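Local coordinates for HTH marR-type domain-containing protein (Streptococcus agalactiae serotype III, PDB 7DVU) that binds heme and probably acts as a DNA-binding transcription regulator of the MarR family, at residues G33-L38 against V70-K75. Numbering follows the deposited sequence.
Sequences GPQGHL and VKRMEK
Gln35 and Met73 both set CG opposite their own carbonyl carbon and then run on extended beyond it, which sends the two chains past each other in opposite directions, each toward the other's helix. They meet at the CG carbons, Gln35 CG lying 3.6 Å from Met73 CG. At the far end of Met73 the chain bends, with chi3 at 68°, and the thioether settles against helix 34-44: CE comes within 3.6 Å of the backbone O of Gln35 and 3.9 Å of Leu38 CB. One turn along from Pro34, Leu38 crosses the methionine at a slant and lays its CD2 methyl 3.7 Å from SD. The same methyl reaches Val70 CG1 at 4.1 Å, so it bridges two residues three apart on the partner helix.

The polar end of Gln35 has a different job. Its OE1 accepts a hydrogen bond from Asn76 ND2, which ties down the amide beside the Met73 chain. The amide nitrogen, NE2, sits 3.7 Å from Arg72 NH2; the two side chains cross at about a right angle, their planar groups are steeply inclined to one another, and no hydrogen bond links them, both nitrogens being N-H donors. Apart from exposed Arg72, the touching residues are buried.

With the short helical segments 78° apart in direction, this is packing between helices 34-44 and 63-76 of the winged helix-turn-helix fold, the latter being the recognition helix expected of a MarR protein. Helix 52-59 contributes Leu59 against Leu38 and Ile52 against Val70, while Ile79, on the first strand of the wing, packs on both Val70 and Met73.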
loop_
_atom_site.group_PDB
_atom_site.type_symbol
_atom_site.label_atom_id
_atom_site.label_comp_id
_atom_site.label_asym_id
_atom_site.label_seq_id
_atom_site.Cartn_x
_atom_site.Cartn_y
_atom_site.Cartn_z
ATOM N N GLY A 33 16.266 -3.590 4.122
ATOM C CA GLY A 33 16.195 -4.060 2.742
ATOM C C GLY A 33 17.464 -4.767 2.252
ATOM O O GLY A 33 17.942 -5.704 2.893
ATOM N N PRO A 34 18.036 -4.366 1.089
ATOM C CA PRO A 34 19.168 -5.074 0.484
ATOM C C PRO A 34 20.483 -5.111 1.272
ATOM O O PRO A 34 21.238 -6.056 1.110
ATOM C CB PRO A 34 19.362 -4.422 -0.900
ATOM C CG PRO A 34 18.691 -3.073 -0.780
ATOM C CD PRO A 34 17.590 -3.235 0.255
ATOM N N GLN A 35 20.757 -4.104 2.114
ATOM C CA GLN A 35 21.950 -4.163 2.949
ATOM C C GLN A 35 21.839 -5.405 3.837
ATOM O O GLN A 35 22.759 -6.230 3.902
ATOM C CB GLN A 35 22.138 -2.874 3.760
ATOM C CG GLN A 35 22.609 -1.706 2.914
ATOM C CD GLN A 35 23.021 -0.516 3.745
ATOM O OE1 GLN A 35 23.779 -0.614 4.711
ATOM N NE2 GLN A 35 22.533 0.646 3.353
ATOM N N GLY A 36 20.685 -5.541 4.504
ATOM C CA GLY A 36 20.464 -6.638 5.430
ATOM C C GLY A 36 20.545 -7.996 4.736
ATOM O O GLY A 36 21.030 -8.950 5.359
ATOM N N HIS A 37 20.058 -8.075 3.472
ATOM C CA HIS A 37 20.067 -9.332 2.744
ATOM C C HIS A 37 21.508 -9.777 2.541
ATOM O O HIS A 37 21.826 -10.932 2.759
ATOM C CB HIS A 37 19.305 -9.219 1.399
ATOM C CG HIS A 37 19.185 -10.510 0.648
ATOM N ND1 HIS A 37 20.211 -11.042 -0.124
ATOM C CD2 HIS A 37 18.152 -11.366 0.496
ATOM C CE1 HIS A 37 19.818 -12.174 -0.680
ATOM N NE2 HIS A 37 18.556 -12.385 -0.329
ATOM N N LEU A 38 22.359 -8.841 2.117
ATOM C CA LEU A 38 23.750 -9.087 1.812
ATOM C C LEU A 38 24.518 -9.399 3.103
ATOM O O LEU A 38 25.312 -10.327 3.142
ATOM C CB LEU A 38 24.305 -7.838 1.115
ATOM C CG LEU A 38 25.506 -8.137 0.216
ATOM C CD1 LEU A 38 25.168 -9.289 -0.723
ATOM C CD2 LEU A 38 25.898 -6.906 -0.579
ATOM N N VAL A 70 27.137 -1.393 -2.234
ATOM C CA VAL A 70 28.311 -1.885 -1.519
ATOM C C VAL A 70 29.176 -0.734 -1.001
ATOM O O VAL A 70 29.788 -0.861 0.053
ATOM C CB VAL A 70 29.130 -2.926 -2.303
ATOM C CG1 VAL A 70 28.260 -4.138 -2.566
ATOM C CG2 VAL A 70 29.772 -2.362 -3.580
ATOM N N LYS A 71 29.250 0.361 -1.763
ATOM C CA LYS A 71 29.975 1.546 -1.329
ATOM C C LYS A 71 29.357 2.099 -0.040
ATOM O O LYS A 71 30.083 2.561 0.854
ATOM C CB LYS A 71 30.043 2.577 -2.464
ATOM C CG LYS A 71 30.577 3.954 -2.088
ATOM C CD LYS A 71 30.739 4.901 -3.270
ATOM C CE LYS A 71 30.977 6.342 -2.852
ATOM N NZ LYS A 71 31.488 7.185 -3.968
ATOM N N ARG A 72 28.017 2.025 0.058
ATOM C CA ARG A 72 27.305 2.519 1.234
ATOM C C ARG A 72 27.513 1.566 2.416
ATOM O O ARG A 72 27.692 2.001 3.550
ATOM C CB ARG A 72 25.813 2.718 0.945
ATOM C CG ARG A 72 25.450 4.104 0.431
ATOM C CD ARG A 72 24.174 4.102 -0.394
ATOM N NE ARG A 72 23.122 3.231 0.132
ATOM C CZ ARG A 72 22.317 2.461 -0.611
ATOM N NH1 ARG A 72 22.452 2.413 -1.928
ATOM N NH2 ARG A 72 21.387 1.723 -0.026
ATOM N N MET A 73 27.496 0.261 2.140
ATOM C CA MET A 73 27.780 -0.723 3.163
ATOM C C MET A 73 29.210 -0.566 3.693
ATOM O O MET A 73 29.427 -0.707 4.896
ATOM C CB MET A 73 27.531 -2.129 2.623
ATOM C CG MET A 73 26.067 -2.345 2.328
ATOM S SD MET A 73 25.708 -3.950 1.663
ATOM C CE MET A 73 26.069 -4.997 3.079
ATOM N N GLU A 74 30.154 -0.208 2.804
ATOM C CA GLU A 74 31.532 0.040 3.183
ATOM C C GLU A 74 31.648 1.304 4.046
ATOM O O GLU A 74 32.415 1.314 5.004
ATOM C CB GLU A 74 32.465 0.125 1.978
ATOM C CG GLU A 74 33.902 0.263 2.427
ATOM C CD GLU A 74 34.970 0.086 1.378
ATOM O OE1 GLU A 74 34.841 0.710 0.306
ATOM O OE2 GLU A 74 35.939 -0.687 1.657
ATOM N N LYS A 75 30.901 2.350 3.679
ATOM C CA LYS A 75 30.789 3.577 4.443
ATOM C C LYS A 75 30.328 3.238 5.854
ATOM O O LYS A 75 30.983 3.646 6.808
ATOM C CB LYS A 75 29.788 4.539 3.799
ATOM C CG LYS A 75 30.360 5.512 2.776
ATOM C CD LYS A 75 29.310 6.070 1.828
ATOM C CE LYS A 75 29.808 7.226 0.985
ATOM N NZ LYS A 75 29.838 8.500 1.749
#